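PDB 5K3H: acyl-coenzyme A oxidase acox-1.1 from Caenorhabditis elegans, which catalyses the FAD-dependent desaturation of fatty acyl-CoA side chains to (2E)-enoyl-CoA, the first step of peroxisomal beta-oxidation, passing electrons to oxygen to give hydrogen peroxide. Local coordinates for residues Ala123-Trp136 and Ile260-Val272. Sequence-based numbering, arbitrary orientation.
Sequences ALNAQASDEQQAKW and IPRTNLLMRHTKV
The side-chain amide of Gln132 bonds to three backbone groups of 260-272. Its NE2 donates to Thr263 O (2.6 Å) and Leu265 O (2.7 Å), and both acceptors lie close to the amide plane. Its OE1 accepts from Met267 N at 3.0 Å, on a lone pair. Ser129 N also donates to OE1 in the carbonyl plane, almost straight at 176°. These bonds fix the rotation of the buried amide. Replacing Gln132 by an alanine removes the amide, and Met267 N, Ser129 N and the carbonyls of Thr263 and Leu265 would probably lose these partners.

The contact joins the N-terminal helical domain to the beta domain of the acyl-CoA oxidase fold. Ser129 is the N-cap of helix 130-141 and forms a capping box with Gln132: its OG accepts from Gln132 N.

Arg268 grips the turn between helices 114-127 and 130-141. Its backbone N donates to Gln127 O. With CG anti to the backbone N (chi1 176°) and a bend at chi3, its NE reaches Ala128 O at 2.7 Å, in the guanidinium plane. NH2 forms a long salt bridge with Asp130 OD2 (3.6 Å). Leu266 CD2 packs on Ala128 CB and Trp136 CZ3, both at 4.2 Å. The Trp136 ring turns its edge to Thr263 O. Farther out, Gln127 OE1 bonds to Thr217 OG1 and Asn264 ND2 to Met219 O, both on strand 211-221.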
ATOM      1  N   ALA B 123     -10.051  -4.281  29.677  1.00 32.52           N
ATOM      2  CA  ALA B 123      -9.950  -3.141  30.583  1.00 32.97           C
ATOM      3  C   ALA B 123     -10.696  -3.409  31.896  1.00 34.67           C
ATOM      4  O   ALA B 123     -10.217  -3.049  32.977  1.00 35.05           O
ATOM      5  CB  ALA B 123     -10.456  -1.882  29.882  1.00 33.08           C
ATOM      6  N   LEU B 124     -11.869  -4.049  31.824  1.00 32.57           N
ATOM      7  CA  LEU B 124     -12.600  -4.396  33.042  1.00 34.36           C
ATOM      8  C   LEU B 124     -11.825  -5.372  33.919  1.00 35.37           C
ATOM      9  O   LEU B 124     -11.810  -5.225  35.146  1.00 33.70           O
ATOM     10  CB  LEU B 124     -13.970  -4.979  32.702  1.00 36.16           C
ATOM     11  CG  LEU B 124     -14.979  -3.977  32.173  1.00 37.84           C
ATOM     12  CD1 LEU B 124     -16.229  -4.675  31.697  1.00 38.52           C
ATOM     13  CD2 LEU B 124     -15.292  -3.020  33.318  1.00 37.33           C
ATOM     14  N   ASN B 125     -11.213  -6.396  33.318  1.00 37.21           N
ATOM     15  CA  ASN B 125     -10.361  -7.299  34.088  1.00 37.62           C
ATOM     16  C   ASN B 125      -9.242  -6.541  34.790  1.00 35.59           C
ATOM     17  O   ASN B 125      -8.980  -6.759  35.977  1.00 35.32           O
ATOM     18  CB  ASN B 125      -9.755  -8.363  33.172  1.00 38.67           C
ATOM     19  CG  ASN B 125     -10.749  -9.427  32.776  1.00 41.00           C
ATOM     20  OD1 ASN B 125     -11.602  -9.823  33.579  1.00 42.63           O
ATOM     21  ND2 ASN B 125     -10.660  -9.892  31.525  1.00 43.07           N
ATOM     22  N   ALA B 126      -8.582  -5.634  34.063  1.00 39.12           N
ATOM     23  CA  ALA B 126      -7.336  -5.020  34.522  1.00 39.01           C
ATOM     24  C   ALA B 126      -7.544  -3.903  35.534  1.00 38.67           C
ATOM     25  O   ALA B 126      -6.683  -3.698  36.398  1.00 38.73           O
ATOM     26  CB  ALA B 126      -6.555  -4.478  33.324  1.00 38.32           C
ATOM     27  N   GLN B 127      -8.655  -3.163  35.442  1.00 38.07           N
ATOM     28  CA  GLN B 127      -8.809  -1.906  36.163  1.00 37.90           C
ATOM     29  C   GLN B 127     -10.028  -1.845  37.073  1.00 35.21           C
ATOM     30  O   GLN B 127     -10.022  -1.062  38.032  1.00 34.06           O
ATOM     31  CB  GLN B 127      -8.885  -0.729  35.171  1.00 40.69           C
ATOM     32  CG  GLN B 127      -7.776  -0.689  34.103  1.00 43.70           C
ATOM     33  CD  GLN B 127      -8.169   0.150  32.876  1.00 47.74           C
ATOM     34  OE1 GLN B 127      -9.288   0.671  32.802  1.00 49.78           O
ATOM     35  NE2 GLN B 127      -7.254   0.279  31.916  1.00 46.40           N
ATOM     36  N   ALA B 128     -11.078  -2.612  36.792  1.00 37.65           N
ATOM     37  CA  ALA B 128     -12.264  -2.605  37.631  1.00 39.32           C
ATOM     38  C   ALA B 128     -12.009  -3.425  38.894  1.00 41.37           C
ATOM     39  O   ALA B 128     -11.275  -4.420  38.866  1.00 39.89           O
ATOM     40  CB  ALA B 128     -13.470  -3.152  36.866  1.00 38.70           C
ATOM     41  N   SER B 129     -12.555  -2.959  40.020  1.00 39.78           N
ATOM     42  CA  SER B 129     -12.464  -3.730  41.249  1.00 43.37           C
ATOM     43  C   SER B 129     -13.295  -5.003  41.124  1.00 44.35           C
ATOM     44  O   SER B 129     -14.161  -5.125  40.253  1.00 46.14           O
ATOM     45  CB  SER B 129     -12.935  -2.903  42.447  1.00 42.00           C
ATOM     46  OG  SER B 129     -14.356  -2.777  42.465  1.00 42.09           O
ATOM     47  N   ASP B 130     -13.049  -5.934  42.042  1.00 43.99           N
ATOM     48  CA  ASP B 130     -13.798  -7.178  42.084  1.00 44.65           C
ATOM     49  C   ASP B 130     -15.270  -6.795  42.158  1.00 43.16           C
ATOM     50  O   ASP B 130     -16.076  -7.242  41.343  1.00 43.99           O
ATOM     51  CB  ASP B 130     -13.401  -8.009  43.303  1.00 45.85           C
ATOM     52  CG  ASP B 130     -12.284  -8.989  43.002  1.00 48.64           C
ATOM     53  OD1 ASP B 130     -12.549 -10.008  42.330  1.00 54.87           O
ATOM     54  OD2 ASP B 130     -11.139  -8.739  43.435  1.00 50.50           O
ATOM     55  N   GLU B 131     -15.616  -5.957  43.134  1.00 43.96           N
ATOM     56  CA  GLU B 131     -16.996  -5.504  43.265  1.00 46.08           C
ATOM     57  C   GLU B 131     -17.496  -4.885  41.962  1.00 46.92           C
ATOM     58  O   GLU B 131     -18.675  -5.023  41.615  1.00 49.39           O
ATOM     59  CB  GLU B 131     -17.103  -4.525  44.429  1.00 49.03           C
ATOM     60  CG  GLU B 131     -18.496  -4.035  44.735  1.00 51.58           C
ATOM     61  CD  GLU B 131     -18.519  -3.191  46.007  1.00 54.35           C
ATOM     62  OE1 GLU B 131     -17.421  -2.816  46.494  1.00 55.31           O
ATOM     63  OE2 GLU B 131     -19.627  -2.939  46.540  1.00 56.19           O
ATOM     64  N   GLN B 132     -16.623  -4.158  41.248  1.00 41.83           N
ATOM     65  CA  GLN B 132     -17.029  -3.562  39.974  1.00 42.72           C
ATOM     66  C   GLN B 132     -17.177  -4.613  38.873  1.00 39.77           C
ATOM     67  O   GLN B 132     -18.112  -4.542  38.065  1.00 38.51           O
ATOM     68  CB  GLN B 132     -16.049  -2.456  39.568  1.00 42.68           C
ATOM     69  CG  GLN B 132     -16.216  -1.189  40.405  1.00 42.27           C
ATOM     70  CD  GLN B 132     -15.072  -0.199  40.255  1.00 42.09           C
ATOM     71  OE1 GLN B 132     -13.919  -0.591  40.092  1.00 41.86           O
ATOM     72  NE2 GLN B 132     -15.390   1.094  40.303  1.00 42.39           N
ATOM     73  N   GLN B 133     -16.270  -5.596  38.830  1.00 42.84           N
ATOM     74  CA  GLN B 133     -16.362  -6.676  37.847  1.00 42.28           C
ATOM     75  C   GLN B 133     -17.663  -7.453  37.985  1.00 44.06           C
ATOM     76  O   GLN B 133     -18.278  -7.839  36.978  1.00 42.24           O
ATOM     77  CB  GLN B 133     -15.171  -7.606  38.006  1.00 41.35           C
ATOM     78  CG  GLN B 133     -13.864  -6.960  37.619  1.00 40.04           C
ATOM     79  CD  GLN B 133     -12.714  -7.894  37.804  1.00 38.19           C
ATOM     80  OE1 GLN B 133     -12.896  -9.012  38.257  1.00 38.59           O
ATOM     81  NE2 GLN B 133     -11.514  -7.439  37.481  1.00 37.58           N
ATOM     82  N   ALA B 134     -18.082  -7.714  39.231  1.00 42.08           N
ATOM     83  CA  ALA B 134     -19.345  -8.405  39.473  1.00 45.60           C
ATOM     84  C   ALA B 134     -20.518  -7.656  38.858  1.00 46.77           C
ATOM     85  O   ALA B 134     -21.517  -8.275  38.473  1.00 51.00           O
ATOM     86  CB  ALA B 134     -19.549  -8.605  40.983  1.00 45.29           C
ATOM     87  N   LYS B 135     -20.400  -6.332  38.738  1.00 44.19           N
ATOM     88  CA  LYS B 135     -21.471  -5.494  38.222  1.00 43.56           C
ATOM     89  C   LYS B 135     -21.399  -5.280  36.708  1.00 40.77           C
ATOM     90  O   LYS B 135     -22.432  -5.379  36.028  1.00 41.67           O
ATOM     91  CB  LYS B 135     -21.418  -4.124  38.904  1.00 45.74           C
ATOM     92  CG  LYS B 135     -22.569  -3.184  38.530  1.00 50.51           C
ATOM     93  CD  LYS B 135     -22.418  -1.794  39.188  1.00 51.60           C
ATOM     94  CE  LYS B 135     -22.568  -1.833  40.716  1.00 55.58           C
ATOM     95  NZ  LYS B 135     -22.517  -0.426  41.253  1.00 56.51           N
ATOM     96  N   TRP B 136     -20.208  -5.066  36.146  1.00 43.43           N
ATOM     97  CA  TRP B 136     -20.056  -4.743  34.722  1.00 39.43           C
ATOM     98  C   TRP B 136     -19.440  -5.852  33.877  1.00 38.32           C
ATOM     99  O   TRP B 136     -19.884  -6.080  32.748  1.00 38.07           O
ATOM    100  CB  TRP B 136     -19.230  -3.463  34.564  1.00 38.26           C
ATOM    101  CG  TRP B 136     -19.943  -2.256  35.088  1.00 38.78           C
ATOM    102  CD1 TRP B 136     -21.223  -1.871  34.797  1.00 38.10           C
ATOM    103  CD2 TRP B 136     -19.429  -1.273  35.991  1.00 36.08           C
ATOM    104  NE1 TRP B 136     -21.534  -0.711  35.458  1.00 37.75           N
ATOM    105  CE2 TRP B 136     -20.449  -0.321  36.199  1.00 37.14           C
ATOM    106  CE3 TRP B 136     -18.198  -1.095  36.638  1.00 35.37           C
ATOM    107  CZ2 TRP B 136     -20.281   0.790  37.029  1.00 36.42           C
ATOM    108  CZ3 TRP B 136     -18.035   0.014  37.468  1.00 35.03           C
ATOM    109  CH2 TRP B 136     -19.073   0.936  37.656  1.00 35.91           C
ATOM    110  N   ILE B 260     -21.440  11.018  36.346  1.00 28.21           N
ATOM    111  CA  ILE B 260     -21.456   9.591  36.673  1.00 28.43           C
ATOM    112  C   ILE B 260     -21.090   9.432  38.151  1.00 29.60           C
ATOM    113  O   ILE B 260     -20.407  10.310  38.724  1.00 29.42           O
ATOM    114  CB  ILE B 260     -20.521   8.781  35.748  1.00 27.59           C
ATOM    115  CG1 ILE B 260     -19.059   9.199  35.913  1.00 27.41           C
ATOM    116  CG2 ILE B 260     -20.933   8.922  34.291  1.00 27.21           C
ATOM    117  CD1 ILE B 260     -18.101   8.405  35.043  1.00 27.21           C
ATOM    118  N   PRO B 261     -21.542   8.360  38.815  1.00 29.15           N
ATOM    119  CA  PRO B 261     -21.227   8.174  40.240  1.00 29.97           C
ATOM    120  C   PRO B 261     -19.731   8.069  40.501  1.00 30.45           C
ATOM    121  O   PRO B 261     -18.941   7.721  39.625  1.00 31.06           O
ATOM    122  CB  PRO B 261     -21.937   6.860  40.595  1.00 29.60           C
ATOM    123  CG  PRO B 261     -23.016   6.708  39.557  1.00 29.60           C
ATOM    124  CD  PRO B 261     -22.531   7.383  38.321  1.00 29.17           C
ATOM    125  N   ARG B 262     -19.351   8.364  41.745  1.00 29.95           N
ATOM    126  CA  ARG B 262     -17.962   8.211  42.155  1.00 31.41           C
ATOM    127  C   ARG B 262     -17.429   6.820  41.836  1.00 32.59           C
ATOM    128  O   ARG B 262     -16.278   6.668  41.400  1.00 32.84           O
ATOM    129  CB  ARG B 262     -17.809   8.472  43.657  1.00 32.10           C
ATOM    130  CG  ARG B 262     -16.351   8.532  44.098  1.00 32.39           C
ATOM    131  CD  ARG B 262     -16.141   8.570  45.583  1.00 32.61           C
ATOM    132  NE  ARG B 262     -16.121   7.246  46.204  1.00 33.99           N
ATOM    133  CZ  ARG B 262     -17.161   6.678  46.805  1.00 33.78           C
ATOM    134  NH1 ARG B 262     -18.321   7.326  46.879  1.00 36.20           N
ATOM    135  NH2 ARG B 262     -17.034   5.474  47.350  1.00 33.65           N
ATOM    136  N   THR B 263     -18.248   5.788  42.050  1.00 34.92           N
ATOM    137  CA  THR B 263     -17.796   4.407  41.914  1.00 35.20           C
ATOM    138  C   THR B 263     -17.723   3.931  40.465  1.00 33.64           C
ATOM    139  O   THR B 263     -17.373   2.765  40.241  1.00 33.80           O
ATOM    140  CB  THR B 263     -18.712   3.478  42.714  1.00 36.90           C
ATOM    141  OG1 THR B 263     -20.074   3.727  42.339  1.00 40.23           O
ATOM    142  CG2 THR B 263     -18.542   3.701  44.215  1.00 36.91           C
ATOM    143  N   ASN B 264     -18.017   4.795  39.478  1.00 33.74           N
ATOM    144  CA  ASN B 264     -17.714   4.476  38.083  1.00 32.44           C
ATOM    145  C   ASN B 264     -16.248   4.690  37.734  1.00 31.08           C
ATOM    146  O   ASN B 264     -15.838   4.276  36.649  1.00 30.51           O
ATOM    147  CB  ASN B 264     -18.575   5.282  37.109  1.00 33.11           C
ATOM    148  CG  ASN B 264     -19.979   4.728  36.962  1.00 33.21           C
ATOM    149  OD1 ASN B 264     -20.584   4.278  37.924  1.00 32.74           O
ATOM    150  ND2 ASN B 264     -20.498   4.754  35.743  1.00 32.59           N
ATOM    151  N   LEU B 265     -15.472   5.350  38.598  1.00 31.51           N
ATOM    152  CA  LEU B 265     -14.021   5.295  38.506  1.00 31.79           C
ATOM    153  C   LEU B 265     -13.568   3.861  38.750  1.00 33.24           C
ATOM    154  O   LEU B 265     -13.904   3.274  39.782  1.00 32.35           O
ATOM    155  CB  LEU B 265     -13.382   6.233  39.537  1.00 31.41           C
ATOM    156  CG  LEU B 265     -11.869   6.076  39.795  1.00 30.21           C
ATOM    157  CD1 LEU B 265     -11.041   6.597  38.622  1.00 30.59           C
ATOM    158  CD2 LEU B 265     -11.414   6.734  41.091  1.00 29.86           C
ATOM    159  N   LEU B 266     -12.837   3.282  37.790  1.00 33.73           N
ATOM    160  CA  LEU B 266     -12.349   1.910  37.927  1.00 34.83           C
ATOM    161  C   LEU B 266     -11.250   1.883  38.988  1.00 36.48           C
ATOM    162  O   LEU B 266     -10.215   2.546  38.836  1.00 36.27           O
ATOM    163  CB  LEU B 266     -11.829   1.396  36.584  1.00 35.33           C
ATOM    164  CG  LEU B 266     -12.853   1.398  35.428  1.00 34.76           C
ATOM    165  CD1 LEU B 266     -12.344   0.637  34.215  1.00 34.86           C
ATOM    166  CD2 LEU B 266     -14.215   0.861  35.883  1.00 34.75           C
ATOM    167  N   MET B 267     -11.469   1.127  40.068  1.00 35.23           N
ATOM    168  CA  MET B 267     -10.707   1.329  41.299  1.00 37.96           C
ATOM    169  C   MET B 267     -10.003   0.068  41.799  1.00 42.19           C
ATOM    170  O   MET B 267      -9.844  -0.127  43.006  1.00 45.86           O
ATOM    171  CB  MET B 267     -11.618   1.881  42.394  1.00 37.88           C
ATOM    172  CG  MET B 267     -11.903   3.357  42.266  1.00 37.20           C
ATOM    173  SD  MET B 267     -12.864   4.013  43.643  1.00 39.68           S
ATOM    174  CE  MET B 267     -14.530   3.859  43.019  1.00 37.49           C
ATOM    175  N   ARG B 268      -9.518  -0.789  40.896  1.00 40.06           N
ATOM    176  CA  ARG B 268      -8.744  -1.936  41.361  1.00 43.09           C
ATOM    177  C   ARG B 268      -7.447  -1.483  42.019  1.00 43.15           C
ATOM    178  O   ARG B 268      -7.054  -2.012  43.066  1.00 44.60           O
ATOM    179  CB  ARG B 268      -8.448  -2.894  40.202  1.00 46.27           C
ATOM    180  CG  ARG B 268      -7.561  -4.091  40.581  1.00 46.63           C
ATOM    181  CD  ARG B 268      -7.654  -5.213  39.547  1.00 47.76           C
ATOM    182  NE  ARG B 268      -8.998  -5.781  39.586  1.00 49.63           N
ATOM    183  CZ  ARG B 268      -9.316  -6.935  40.168  1.00 47.96           C
ATOM    184  NH1 ARG B 268      -8.382  -7.671  40.755  1.00 45.30           N
ATOM    185  NH2 ARG B 268     -10.577  -7.344  40.171  1.00 49.07           N
ATOM    186  N   HIS B 269      -6.804  -0.469  41.456  1.00 42.94           N
ATOM    187  CA  HIS B 269      -5.485  -0.041  41.886  1.00 44.94           C
ATOM    188  C   HIS B 269      -5.442   1.378  42.424  1.00 41.58           C
ATOM    189  O   HIS B 269      -4.447   1.752  43.055  1.00 43.95           O
ATOM    190  CB  HIS B 269      -4.503  -0.149  40.711  1.00 48.90           C
ATOM    191  CG  HIS B 269      -4.371  -1.537  40.169  1.00 55.65           C
ATOM    192  ND1 HIS B 269      -4.535  -1.831  38.831  1.00 59.78           N
ATOM    193  CD2 HIS B 269      -4.083  -2.710  40.780  1.00 57.20           C
ATOM    194  CE1 HIS B 269      -4.361  -3.127  38.643  1.00 58.40           C
ATOM    195  NE2 HIS B 269      -4.080  -3.682  39.809  1.00 58.43           N
ATOM    196  N   THR B 270      -6.457   2.184  42.150  1.00 41.59           N
ATOM    197  CA  THR B 270      -6.570   3.558  42.606  1.00 40.14           C
ATOM    198  C   THR B 270      -7.892   3.741  43.333  1.00 38.55           C
ATOM    199  O   THR B 270      -8.913   3.211  42.902  1.00 38.53           O
ATOM    200  CB  THR B 270      -6.488   4.523  41.401  1.00 41.08           C
ATOM    201  OG1 THR B 270      -5.211   4.414  40.752  1.00 41.42           O
ATOM    202  CG2 THR B 270      -6.793   5.936  41.792  1.00 42.49           C
ATOM    203  N   LYS B 271      -7.878   4.471  44.444  1.00 38.37           N
ATOM    204  CA  LYS B 271      -9.107   4.785  45.159  1.00 40.12           C
ATOM    205  C   LYS B 271      -9.287   6.290  45.259  1.00 37.26           C
ATOM    206  O   LYS B 271      -8.310   7.034  45.414  1.00 35.03           O
ATOM    207  CB  LYS B 271      -9.162   4.153  46.575  1.00 42.68           C
ATOM    208  CG  LYS B 271      -9.469   2.650  46.598  1.00 47.06           C
ATOM    209  CD  LYS B 271      -8.296   1.786  46.119  1.00 50.65           C
ATOM    210  CE  LYS B 271      -8.662   0.303  46.127  1.00 51.86           C
ATOM    211  NZ  LYS B 271      -7.498  -0.554  45.760  1.00 53.19           N
ATOM    212  N   VAL B 272     -10.544   6.721  45.141  1.00 32.97           N
ATOM    213  CA  VAL B 272     -10.969   8.065  45.509  1.00 32.73           C
ATOM    214  C   VAL B 272     -12.160   7.899  46.441  1.00 33.06           C
ATOM    215  O   VAL B 272     -13.205   7.373  46.032  1.00 32.22           O
ATOM    216  CB  VAL B 272     -11.337   8.932  44.285  1.00 32.65           C
ATOM    217  CG1 VAL B 272     -12.062  10.202  44.704  1.00 31.06           C
ATOM    218  CG2 VAL B 272     -10.085   9.287  43.489  1.00 32.41           C
TER